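Long-range contacts in aminotransferase (Bacillus subtilis, PDB 6L1N), which acts as a pyridoxal-phosphate-dependent class I aminotransferase, encoded in the operon for biosynthesis of the dipeptide antibiotic bacilysin: residues V351-E356 / H365-M370; E96-G101 / A260-Q265; F188-A193 / L222-A227; N41-T46 / V371-D376. All blocks are in the same frame, centred on the assembly; numbering follows the deposited sequence.

Contact 4 spans nearly the whole chain, tying loop 41-46 to 371-376, and the other three close within the sequence between its two segments. Contact 2 joins strand 97-100 to helix 255-265; contact 3 closes within that span, and contact 1 follows as a hairpin. Contacts 2 and 3, centres about 22 Å apart, belong to the domain built round the seven-stranded sheet. Contacts 1 and 4 adjoin at residues 370 and 371, centres about 16 Å apart. Contact 1 lies about 32 Å from contact 2, centre to centre. R367 of contact 1 holds the bound glycine, near contact 4; F100 of contact 2 lies about 8 Å from the cofactor, side chain to ligand. Contacts 2 and 4 touch the second subunit.

Contact 1 of 4, residues V351-E356 / H365-M370; sequences VVTPGE and HVRISM. With GLY (glycine), chain C.
T353 and R367 face each other as an antiparallel hydrogen-bonded pair. T353 N donates to R367 O at 3.0 Å, and R367 N returns the bond to T353 O at the same length. Beyond P354 the chain turns into a 3-10 segment, and the next bond, from G355 N to H365 O, is bent, with 131° at the hydrogen.

The side chains of T353 and R367 run side by side on one face of the sheet. R367 leaves the strand with CG anti to its backbone nitrogen (chi1 -167°) and then bends at chi3 (72°), which brings the guanidinium round towards the active site. A water at the guanidinium edge, in its plane, accepts from R367 NE at 2.9 Å and bonds to T353 OG1 at 2.8 Å, linking the pair where their direct approach is too long.

Strands 350-354 and 365-369 form a beta hairpin in the four-stranded sheet, and R367 occupies the place of the arginine that holds the substrate carboxylate in class I aminotransferases. Here it grips a bound glycine, whose carboxylate carbon lies at the guanidinium edge, in its plane: NH1 bonds to glycine O at 2.8 Å and NH2 to glycine OXT at 3.0 Å. N178, a cofactor-binding residue, accepts a further bond from NH1, and G38 O one from NH2.

V352 works on the other side of the hairpin. Its CG1 lies against I368 CG1 at 3.7 Å, the two side chains pointing the same way, while its CG2 meets V366 CB obliquely at 4.0 Å; S341 and F340 of helix 337-347 pack against V352 and V366 respectively.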
loop_
_atom_site.group_PDB
_atom_site.type_symbol
_atom_site.label_atom_id
_atom_site.label_comp_id
_atom_site.label_asym_id
_atom_site.label_seq_id
_atom_site.Cartn_x
_atom_site.Cartn_y
_atom_site.Cartn_z
ATOM N N VAL A 351 -23.038 -0.186 18.594
ATOM C CA VAL A 351 -21.601 -0.484 18.694
ATOM C C VAL A 351 -20.917 0.753 19.223
ATOM O O VAL A 351 -21.221 1.877 18.790
ATOM C CB VAL A 351 -20.986 -0.951 17.363
ATOM C CG1 VAL A 351 -19.511 -1.307 17.492
ATOM C CG2 VAL A 351 -21.740 -2.150 16.862
ATOM N N VAL A 352 -20.124 0.541 20.274
ATOM C CA VAL A 352 -19.111 1.464 20.782
ATOM C C VAL A 352 -17.828 0.653 20.846
ATOM O O VAL A 352 -17.870 -0.575 20.836
ATOM C CB VAL A 352 -19.427 2.015 22.193
ATOM C CG1 VAL A 352 -20.756 2.775 22.236
ATOM C CG2 VAL A 352 -19.464 0.927 23.256
ATOM N N THR A 353 -16.702 1.324 20.931
ATOM C CA THR A 353 -15.428 0.662 20.948
ATOM C C THR A 353 -14.890 0.562 22.366
ATOM O O THR A 353 -14.779 1.603 23.061
ATOM C CB THR A 353 -14.410 1.462 20.118
ATOM O OG1 THR A 353 -14.994 1.783 18.846
ATOM C CG2 THR A 353 -13.140 0.641 19.928
ATOM N N PRO A 354 -14.537 -0.663 22.801
ATOM C CA PRO A 354 -14.023 -0.810 24.187
ATOM C C PRO A 354 -12.720 -0.071 24.352
ATOM O O PRO A 354 -11.876 -0.134 23.469
ATOM C CB PRO A 354 -13.842 -2.333 24.370
ATOM C CG PRO A 354 -13.930 -2.919 23.001
ATOM C CD PRO A 354 -14.649 -1.962 22.106
ATOM N N GLY A 355 -12.564 0.664 25.443
ATOM C CA GLY A 355 -11.365 1.496 25.595
ATOM C C GLY A 355 -10.048 0.742 25.676
ATOM O O GLY A 355 -8.984 1.268 25.266
ATOM N N GLU A 356 -10.112 -0.497 26.154
ATOM C CA GLU A 356 -8.942 -1.345 26.299
ATOM C C GLU A 356 -8.178 -1.548 24.995
ATOM O O GLU A 356 -6.983 -1.808 25.041
ATOM C CB GLU A 356 -9.326 -2.739 26.842
ATOM N N HIS A 365 -13.166 2.828 30.043
ATOM C CA HIS A 365 -13.685 3.793 29.066
ATOM C C HIS A 365 -14.219 3.124 27.824
ATOM O O HIS A 365 -13.810 2.017 27.481
ATOM C CB HIS A 365 -12.597 4.834 28.674
ATOM C CG HIS A 365 -12.375 5.895 29.709
ATOM N ND1 HIS A 365 -11.537 5.726 30.783
ATOM C CD2 HIS A 365 -12.893 7.136 29.832
ATOM C CE1 HIS A 365 -11.517 6.834 31.504
ATOM N NE2 HIS A 365 -12.373 7.681 30.970
ATOM N N VAL A 366 -15.095 3.850 27.112
ATOM C CA VAL A 366 -15.456 3.529 25.733
ATOM C C VAL A 366 -15.329 4.766 24.853
ATOM O O VAL A 366 -15.409 5.927 25.323
ATOM C CB VAL A 366 -16.880 2.916 25.592
ATOM C CG1 VAL A 366 -17.000 1.632 26.375
ATOM C CG2 VAL A 366 -17.961 3.932 25.979
ATOM N N ARG A 367 -15.048 4.506 23.575
ATOM C CA ARG A 367 -14.969 5.521 22.543
ATOM C C ARG A 367 -16.256 5.400 21.710
ATOM O O ARG A 367 -16.624 4.316 21.276
ATOM C CB ARG A 367 -13.710 5.345 21.668
ATOM C CG ARG A 367 -13.395 6.529 20.764
ATOM C CD ARG A 367 -12.415 6.164 19.651
ATOM N NE ARG A 367 -13.011 5.319 18.635
ATOM C CZ ARG A 367 -12.397 4.914 17.518
ATOM N NH1 ARG A 367 -11.158 5.267 17.273
ATOM N NH2 ARG A 367 -13.041 4.159 16.660
ATOM N N ILE A 368 -16.951 6.517 21.562
ATOM C CA ILE A 368 -18.157 6.617 20.769
ATOM C C ILE A 368 -17.904 7.642 19.660
ATOM O O ILE A 368 -17.613 8.785 19.913
ATOM C CB ILE A 368 -19.364 7.061 21.642
ATOM C CG1 ILE A 368 -19.435 6.179 22.914
ATOM C CG2 ILE A 368 -20.653 6.914 20.883
ATOM C CD1 ILE A 368 -20.371 6.703 23.985
ATOM N N SER A 369 -18.060 7.212 18.426
ATOM C CA SER A 369 -17.838 8.044 17.240
ATOM C C SER A 369 -19.121 8.706 16.750
ATOM O O SER A 369 -20.125 8.043 16.588
ATOM C CB SER A 369 -17.357 7.145 16.119
ATOM O OG SER A 369 -16.265 6.357 16.568
ATOM N N MET A 370 -19.061 10.004 16.501
ATOM C CA MET A 370 -20.254 10.789 16.148
ATOM C C MET A 370 -20.433 10.721 14.611
ATOM O O MET A 370 -20.408 11.743 13.960
ATOM C CB MET A 370 -20.102 12.250 16.622
ATOM C CG MET A 370 -20.048 12.449 18.132
ATOM S SD MET A 370 -21.533 11.903 19.005
ATOM C CE MET A 370 -21.065 10.258 19.504
HETATM N N GLY C . -10.337 6.032 12.710
HETATM C CA GLY C . -9.382 5.303 13.567
HETATM C C GLY C . -10.197 4.413 14.448
HETATM O O GLY C . -9.699 3.858 15.405
HETATM O OXT GLY C . -11.383 4.237 14.167
HETATM O O HOH W 1 -15.810 4.468 18.763
#

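Contact 2 of 4, residues E96-G101 / A260-Q265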
loop_
_atom_site.group_PDB
_atom_site.type_symbol
_atom_site.label_atom_id
_atom_site.label_comp_id
_atom_site.label_asym_id
_atom_site.label_seq_id
_atom_site.Cartn_x
_atom_site.Cartn_y
_atom_site.Cartn_z
ATOM N N GLU A 96 10.205 17.638 0.756
ATOM C CA GLU A 96 9.638 17.506 2.105
ATOM C C GLU A 96 8.261 16.832 2.112
ATOM O O GLU A 96 7.588 16.844 3.122
ATOM C CB GLU A 96 9.588 18.879 2.798
ATOM C CG GLU A 96 10.946 19.532 2.974
ATOM C CD GLU A 96 10.921 20.915 3.628
ATOM O OE1 GLU A 96 9.911 21.667 3.504
ATOM O OE2 GLU A 96 11.957 21.279 4.249
ATOM N N VAL A 97 7.854 16.258 0.987
ATOM C CA VAL A 97 6.534 15.669 0.842
ATOM C C VAL A 97 6.649 14.235 0.347
ATOM O O VAL A 97 7.268 13.979 -0.663
ATOM C CB VAL A 97 5.645 16.464 -0.145
ATOM C CG1 VAL A 97 4.322 15.753 -0.336
ATOM C CG2 VAL A 97 5.346 17.871 0.348
ATOM N N ALA A 98 5.970 13.316 1.036
ATOM C CA ALA A 98 5.822 11.916 0.564
ATOM C C ALA A 98 4.345 11.529 0.508
ATOM O O ALA A 98 3.571 11.920 1.396
ATOM C CB ALA A 98 6.603 10.979 1.469
ATOM N N LEU A 99 3.948 10.779 -0.527
ATOM C CA LEU A 99 2.568 10.296 -0.666
ATOM C C LEU A 99 2.367 8.854 -0.150
ATOM O O LEU A 99 3.258 8.008 -0.287
ATOM C CB LEU A 99 2.162 10.354 -2.141
ATOM C CG LEU A 99 2.297 11.696 -2.883
ATOM C CD1 LEU A 99 1.678 11.459 -4.259
ATOM C CD2 LEU A 99 1.636 12.889 -2.169
ATOM N N PHE A 100 1.190 8.554 0.379
ATOM C CA PHE A 100 0.877 7.256 0.939
ATOM C C PHE A 100 -0.569 6.813 0.605
ATOM O O PHE A 100 -1.505 7.626 0.498
ATOM C CB PHE A 100 0.938 7.284 2.488
ATOM C CG PHE A 100 2.288 7.549 3.062
ATOM C CD1 PHE A 100 3.317 6.609 2.896
ATOM C CD2 PHE A 100 2.526 8.652 3.808
ATOM C CE1 PHE A 100 4.563 6.829 3.450
ATOM C CE2 PHE A 100 3.754 8.856 4.391
ATOM C CZ PHE A 100 4.791 7.944 4.193
ATOM N N GLY A 101 -0.763 5.518 0.562
ATOM C CA GLY A 101 -2.054 4.929 0.369
ATOM C C GLY A 101 -2.858 4.874 1.644
ATOM O O GLY A 101 -3.259 3.794 2.062
ATOM N N ALA A 260 14.272 8.713 3.083
ATOM C CA ALA A 260 14.149 7.325 3.495
ATOM C C ALA A 260 12.787 6.714 3.021
ATOM O O ALA A 260 12.693 5.563 2.603
ATOM C CB ALA A 260 14.290 7.217 4.981
ATOM N N VAL A 261 11.734 7.488 3.133
ATOM C CA VAL A 261 10.457 7.025 2.715
ATOM C C VAL A 261 10.466 6.729 1.238
ATOM O O VAL A 261 9.954 5.682 0.802
ATOM C CB VAL A 261 9.371 8.055 3.027
ATOM C CG1 VAL A 261 8.085 7.676 2.283
ATOM C CG2 VAL A 261 9.157 8.114 4.513
ATOM N N ASN A 262 10.994 7.666 0.466
ATOM C CA ASN A 262 11.046 7.494 -0.954
ATOM C C ASN A 262 11.832 6.255 -1.325
ATOM O O ASN A 262 11.429 5.511 -2.184
ATOM C CB ASN A 262 11.661 8.737 -1.622
ATOM C CG ASN A 262 10.725 9.910 -1.614
ATOM O OD1 ASN A 262 9.521 9.762 -1.461
ATOM N ND2 ASN A 262 11.278 11.089 -1.752
ATOM N N GLU A 263 12.962 6.056 -0.684
ATOM C CA GLU A 263 13.784 4.907 -1.003
ATOM C C GLU A 263 13.053 3.592 -0.695
ATOM O O GLU A 263 13.180 2.609 -1.452
ATOM C CB GLU A 263 15.134 5.001 -0.318
ATOM C CG GLU A 263 16.012 6.030 -1.072
ATOM C CD GLU A 263 17.247 6.507 -0.309
ATOM O OE1 GLU A 263 17.460 6.061 0.844
ATOM O OE2 GLU A 263 18.006 7.359 -0.877
ATOM N N PHE A 264 12.269 3.576 0.384
ATOM C CA PHE A 264 11.471 2.402 0.698
ATOM C C PHE A 264 10.373 2.204 -0.333
ATOM O O PHE A 264 10.245 1.132 -0.945
ATOM C CB PHE A 264 10.881 2.544 2.104
ATOM C CG PHE A 264 10.087 1.374 2.551
ATOM C CD1 PHE A 264 10.614 0.463 3.409
ATOM C CD2 PHE A 264 8.780 1.201 2.121
ATOM C CE1 PHE A 264 9.855 -0.600 3.855
ATOM C CE2 PHE A 264 8.017 0.121 2.561
ATOM C CZ PHE A 264 8.565 -0.770 3.418
ATOM N N GLN A 265 9.580 3.236 -0.548
ATOM C CA GLN A 265 8.438 3.146 -1.419
ATOM C C GLN A 265 8.728 2.874 -2.878
ATOM O O GLN A 265 7.909 2.260 -3.586
ATOM C CB GLN A 265 7.587 4.400 -1.267
ATOM C CG GLN A 265 7.044 4.494 0.151
ATOM C CD GLN A 265 5.749 5.240 0.284
ATOM O OE1 GLN A 265 4.750 4.683 0.802
ATOM N NE2 GLN A 265 5.739 6.506 -0.157
HETATM O O HOH W 2 8.083 12.169 -2.246
HETATM O O HOH W 3 1.574 3.717 0.415
#
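Strand 97-100 and the 260-265 turns of helix 255-265 run in broadly the same direction, 37° apart with axes 9.0 Å from each other, and A98 lies closest to N262 at backbone level. V261 bridges the two: its CG1 touches A98 CB at 3.7 Å and also reaches the F100 ring at CE1. That methyl stands anti to the backbone nitrogen of V261 (chi1 167°), which carries it towards the strand.

Q265 makes the polar part of the contact. Its extended side chain crosses F100 at about a right angle, and NE2 donates to L99 O at 2.9 Å in a nearly straight bond, with the acceptor close to the amide plane. The other end of the amide turns to the ring edge, OE1 lying 3.2 Å from F100 CD1 near the ring plane. A water also donates weakly to OE1 while accepting from G101 N. At the start of the strand a second water donates to N262 OD1 at 2.9 Å; its approach to V97 O is doubtfully short.

In this aminotransferase fold strand 97-100 is the outermost of the seven-stranded sheet within the chain, bonded to strand 249-253 through A98 and F100. A260, E263 and F264 of the helix touch T4, V8 and M137 of the second subunit. Q265 thus satisfies the L99 carbonyl from the helix side, and its two contacts probably fix the amide's rotation, with the oxygen directed at the ring's slightly positive hydrogens.

Contact 3 of 4, residues F188-A193 / L222-A227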
loop_
_atom_site.group_PDB
_atom_site.type_symbol
_atom_site.label_atom_id
_atom_site.label_comp_id
_atom_site.label_asym_id
_atom_site.label_seq_id
_atom_site.Cartn_x
_atom_site.Cartn_y
_atom_site.Cartn_z
ATOM N N PHE A 188 2.608 23.127 23.122
ATOM C CA PHE A 188 2.994 21.754 23.340
ATOM C C PHE A 188 3.873 21.244 22.175
ATOM O O PHE A 188 4.825 20.571 22.391
ATOM C CB PHE A 188 1.760 20.884 23.466
ATOM C CG PHE A 188 2.089 19.424 23.505
ATOM C CD1 PHE A 188 2.659 18.875 24.638
ATOM C CD2 PHE A 188 1.910 18.640 22.402
ATOM C CE1 PHE A 188 3.025 17.561 24.660
ATOM C CE2 PHE A 188 2.252 17.305 22.435
ATOM C CZ PHE A 188 2.821 16.774 23.559
ATOM N N TYR A 189 3.555 21.592 20.928
ATOM C CA TYR A 189 4.381 21.077 19.827
ATOM C C TYR A 189 5.835 21.509 19.963
ATOM O O TYR A 189 6.749 20.742 19.703
ATOM C CB TYR A 189 3.803 21.435 18.448
ATOM C CG TYR A 189 2.470 20.747 18.174
ATOM C CD1 TYR A 189 2.311 19.378 18.435
ATOM C CD2 TYR A 189 1.351 21.469 17.719
ATOM C CE1 TYR A 189 1.120 18.745 18.191
ATOM C CE2 TYR A 189 0.147 20.817 17.473
ATOM C CZ TYR A 189 0.054 19.442 17.718
ATOM O OH TYR A 189 -1.121 18.733 17.526
ATOM N N ALA A 190 6.053 22.746 20.392
ATOM C CA ALA A 190 7.443 23.232 20.547
ATOM C C ALA A 190 8.124 22.485 21.707
ATOM O O ALA A 190 9.249 22.046 21.611
ATOM C CB ALA A 190 7.436 24.729 20.777
ATOM N N LYS A 191 7.379 22.265 22.772
ATOM C CA LYS A 191 7.872 21.478 23.890
ATOM C C LYS A 191 8.210 20.052 23.430
ATOM O O LYS A 191 9.275 19.526 23.726
ATOM C CB LYS A 191 6.818 21.455 24.969
ATOM C CG LYS A 191 7.220 20.800 26.263
ATOM C CD LYS A 191 6.078 20.940 27.259
ATOM C CE LYS A 191 6.389 20.187 28.524
ATOM N NZ LYS A 191 5.413 20.595 29.573
ATOM N N ALA A 192 7.306 19.437 22.674
ATOM C CA ALA A 192 7.562 18.066 22.189
ATOM C C ALA A 192 8.755 18.026 21.279
ATOM O O ALA A 192 9.581 17.168 21.422
ATOM C CB ALA A 192 6.363 17.513 21.503
ATOM N N ALA A 193 8.849 18.947 20.327
ATOM C CA ALA A 193 10.001 18.996 19.409
ATOM C C ALA A 193 11.344 19.201 20.093
ATOM O O ALA A 193 12.369 18.751 19.587
ATOM C CB ALA A 193 9.831 20.073 18.347
ATOM N N LEU A 222 4.247 21.273 12.563
ATOM C CA LEU A 222 5.311 21.961 11.855
ATOM C C LEU A 222 5.367 23.476 12.083
ATOM O O LEU A 222 6.273 24.117 11.594
ATOM C CB LEU A 222 5.263 21.634 10.351
ATOM C CG LEU A 222 5.351 20.112 10.052
ATOM C CD1 LEU A 222 5.328 19.933 8.554
ATOM C CD2 LEU A 222 6.614 19.511 10.635
ATOM N N GLU A 223 4.411 24.023 12.824
ATOM C CA GLU A 223 4.500 25.397 13.283
ATOM C C GLU A 223 5.564 25.587 14.363
ATOM O O GLU A 223 6.062 26.697 14.545
ATOM C CB GLU A 223 3.132 25.886 13.775
ATOM C CG GLU A 223 2.106 26.034 12.653
ATOM C CD GLU A 223 0.711 26.378 13.181
ATOM O OE1 GLU A 223 0.616 27.267 14.046
ATOM O OE2 GLU A 223 -0.300 25.761 12.756
ATOM N N ALA A 224 5.958 24.513 15.037
ATOM C CA ALA A 224 6.947 24.560 16.102
ATOM C C ALA A 224 8.398 24.742 15.616
ATOM O O ALA A 224 8.807 24.239 14.590
ATOM C CB ALA A 224 6.858 23.289 16.910
ATOM N N GLU A 225 9.179 25.449 16.414
ATOM C CA GLU A 225 10.635 25.538 16.203
ATOM C C GLU A 225 11.204 24.133 16.381
ATOM O O GLU A 225 10.763 23.375 17.282
ATOM C CB GLU A 225 11.338 26.493 17.200
ATOM C CG GLU A 225 10.495 27.630 17.766
ATOM C CD GLU A 225 9.590 27.188 18.916
ATOM O OE1 GLU A 225 10.102 26.688 19.955
ATOM O OE2 GLU A 225 8.350 27.324 18.764
ATOM N N ASP A 226 12.145 23.771 15.518
ATOM C CA ASP A 226 12.783 22.438 15.578
ATOM C C ASP A 226 11.912 21.282 15.015
ATOM O O ASP A 226 12.426 20.181 14.829
ATOM C CB ASP A 226 13.250 22.046 17.022
ATOM C CG ASP A 226 14.216 23.082 17.666
ATOM O OD1 ASP A 226 14.974 23.774 16.939
ATOM O OD2 ASP A 226 14.208 23.186 18.920
ATOM N N ALA A 227 10.624 21.520 14.762
ATOM C CA ALA A 227 9.719 20.470 14.234
ATOM C C ALA A 227 10.270 19.789 12.973
ATOM O O ALA A 227 10.321 18.549 12.900
ATOM C CB ALA A 227 8.341 21.064 13.943
#
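A190 and A193 of helix 186-198 pack against the turn A224-A227, joining a beta-alpha-beta crossover of the large seven-stranded sheet to the loop that leads into helix 227-230. The helix connects parallel neighbours 168-174 and 202-206. The turn is type II, with D226 at its third position in the left-handed region, and is closed by a bond from A227 N to A224 O. No hydrogen bond crosses between helix and turn; the contact is one of close packing.

The methyl of A224 sits on the helix backbone, its CB 3.6 Å from A190 N and 3.7 Å from Y189 C. The small side chains allow this closeness, and the CA atoms of A190 and A224 are just 4.7 Å apart. Y189 adds its CB, 3.9 Å from A224 CB, before its ring heads off to meet H205 edge-to-face. One helical turn later A193 CB rests on the turn's backbone, 3.6 Å from E225 O, and also approaches the CB of D226.

E225 is exposed to solvent at the side of the contact, and since it also touches a crystal neighbour its conformation, with chi1 (-27°) off the staggered positions, may owe something to the crystal. From its CB the chain leaves the turn without touching the helix, and CG likewise stays clear of A190. A bend at chi2 (80°) then folds the end of the chain back over the helix, so that CD comes to 3.8 Å from A190 CB. At the tip the carboxylate straddles the same methyl, with OE1 and OE2 both 3.4 Å from A190 CB.

Contact 4 of 4, residues N41-T46 / V371-D376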
loop_
_atom_site.group_PDB
_atom_site.type_symbol
_atom_site.label_atom_id
_atom_site.label_comp_id
_atom_site.label_asym_id
_atom_site.label_seq_id
_atom_site.Cartn_x
_atom_site.Cartn_y
_atom_site.Cartn_z
ATOM N N ASN A 41 -15.907 5.832 10.927
ATOM C CA ASN A 41 -16.245 5.798 9.506
ATOM C C ASN A 41 -17.204 6.921 9.158
ATOM O O ASN A 41 -18.383 6.821 9.510
ATOM C CB ASN A 41 -16.919 4.476 9.207
ATOM C CG ASN A 41 -17.109 4.226 7.723
ATOM O OD1 ASN A 41 -16.700 5.006 6.864
ATOM N ND2 ASN A 41 -17.674 3.096 7.433
ATOM N N PRO A 42 -16.711 7.985 8.490
ATOM C CA PRO A 42 -17.513 9.124 8.137
ATOM C C PRO A 42 -18.790 8.734 7.370
ATOM O O PRO A 42 -18.753 7.863 6.484
ATOM C CB PRO A 42 -16.573 9.947 7.262
ATOM C CG PRO A 42 -15.220 9.571 7.755
ATOM C CD PRO A 42 -15.328 8.139 7.978
ATOM N N ASP A 43 -19.910 9.311 7.782
ATOM C CA ASP A 43 -21.212 8.887 7.234
ATOM C C ASP A 43 -21.598 9.792 6.007
ATOM O O ASP A 43 -22.331 9.372 5.147
ATOM C CB ASP A 43 -22.303 8.899 8.325
ATOM C CG ASP A 43 -22.491 10.265 8.952
ATOM O OD1 ASP A 43 -21.543 10.795 9.619
ATOM O OD2 ASP A 43 -23.546 10.876 8.742
ATOM N N LEU A 44 -21.067 11.008 5.948
ATOM C CA LEU A 44 -21.358 11.940 4.856
ATOM C C LEU A 44 -20.508 11.667 3.588
ATOM O O LEU A 44 -19.376 11.166 3.699
ATOM C CB LEU A 44 -21.178 13.343 5.348
ATOM C CG LEU A 44 -22.151 13.759 6.507
ATOM C CD1 LEU A 44 -21.740 15.057 7.151
ATOM C CD2 LEU A 44 -23.570 13.914 6.011
ATOM N N PRO A 45 -21.080 11.931 2.391
ATOM C CA PRO A 45 -20.393 11.608 1.130
ATOM C C PRO A 45 -19.239 12.540 0.879
ATOM O O PRO A 45 -19.182 13.633 1.427
ATOM C CB PRO A 45 -21.486 11.768 0.065
ATOM C CG PRO A 45 -22.504 12.617 0.686
ATOM C CD PRO A 45 -22.505 12.237 2.150
ATOM N N THR A 46 -18.282 12.104 0.074
ATOM C CA THR A 46 -17.234 12.996 -0.409
ATOM C C THR A 46 -17.867 14.166 -1.148
ATOM O O THR A 46 -18.780 13.939 -1.884
ATOM C CB THR A 46 -16.293 12.262 -1.392
ATOM O OG1 THR A 46 -15.947 10.976 -0.854
ATOM C CG2 THR A 46 -15.055 13.098 -1.626
ATOM N N VAL A 371 -20.635 9.517 14.077
ATOM C CA VAL A 371 -20.717 9.272 12.655
ATOM C C VAL A 371 -22.137 8.865 12.249
ATOM O O VAL A 371 -22.312 8.010 11.407
ATOM C CB VAL A 371 -19.684 8.212 12.177
ATOM C CG1 VAL A 371 -18.272 8.799 12.257
ATOM C CG2 VAL A 371 -19.838 6.873 12.924
ATOM N N SER A 372 -23.139 9.464 12.891
ATOM C CA SER A 372 -24.510 9.316 12.495
ATOM C C SER A 372 -25.253 10.614 12.695
ATOM O O SER A 372 -24.774 11.524 13.390
ATOM C CB SER A 372 -25.164 8.208 13.281
ATOM O OG SER A 372 -24.386 7.056 13.152
ATOM N N LYS A 373 -26.419 10.739 12.060
ATOM C CA LYS A 373 -27.189 11.983 12.179
ATOM C C LYS A 373 -28.006 11.927 13.475
ATOM O O LYS A 373 -27.998 10.915 14.147
ATOM C CB LYS A 373 -28.090 12.183 10.962
ATOM C CG LYS A 373 -27.336 12.545 9.688
ATOM C CD LYS A 373 -28.246 12.935 8.521
ATOM C CE LYS A 373 -29.098 14.186 8.785
ATOM N NZ LYS A 373 -30.222 14.363 7.785
ATOM N N GLN A 374 -28.727 13.013 13.778
ATOM C CA GLN A 374 -29.468 13.205 15.022
ATOM C C GLN A 374 -30.388 12.037 15.400
ATOM O O GLN A 374 -30.329 11.571 16.509
ATOM C CB GLN A 374 -30.279 14.493 14.928
ATOM N N GLU A 375 -31.209 11.559 14.478
ATOM C CA GLU A 375 -32.157 10.470 14.774
ATOM C C GLU A 375 -31.471 9.208 15.218
ATOM O O GLU A 375 -32.002 8.501 16.088
ATOM C CB GLU A 375 -33.045 10.101 13.580
ATOM N N ASP A 376 -30.326 8.901 14.596
ATOM C CA ASP A 376 -29.578 7.686 14.933
ATOM C C ASP A 376 -28.954 7.845 16.328
ATOM O O ASP A 376 -29.000 6.914 17.117
ATOM C CB ASP A 376 -28.481 7.361 13.862
ATOM C CG ASP A 376 -28.969 6.394 12.722
ATOM O OD1 ASP A 376 -29.976 5.638 12.864
ATOM O OD2 ASP A 376 -28.318 6.391 11.641
HETATM O O HOH W 4 -20.578 5.614 9.775
#
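V371 fits between N41 and D43, where the loop that follows strand 35-36 meets the link between strand 365-369 and helix 374-386. In this class I aminotransferase fold the loop borders the active site: G40, just before it, gives its amide to the bound glycine, and the side chain of P42 lies about 7 Å from that ligand.

The packing is carried by V371, which has more surface buried here than any other residue of the two segments. The N41 carbonyl oxygen presses on its branched end, 3.3 Å from V371 CB and 3.4 Å from CG1, with CG2 a little farther off. D43 packs on the backbone instead, its CB 3.2 Å from V371 O. Its carboxylate lies alongside the same peptide group, OD1 being 3.3 Å from V371 C, because chi1 of 59° places CG between the backbone nitrogen and carbonyl carbon.

No direct hydrogen bond crosses between the segments. D43 OD1 and V371 O are two acceptors only 3.4 Å apart, a proximity probably made tolerable by R301 of helix 289-313, which forms a salt bridge with OD1. The amide of N41 serves the dimer, its OD1 accepting from Y66 N of the second subunit, while H64 of that subunit packs on P45 and T46.

A water may link N41 O, at a doubtfully short distance, and V371 O, weakly at 3.4 Å. That V371 oxygen also accepts a weak bond from S372 OG at 2.9 Å.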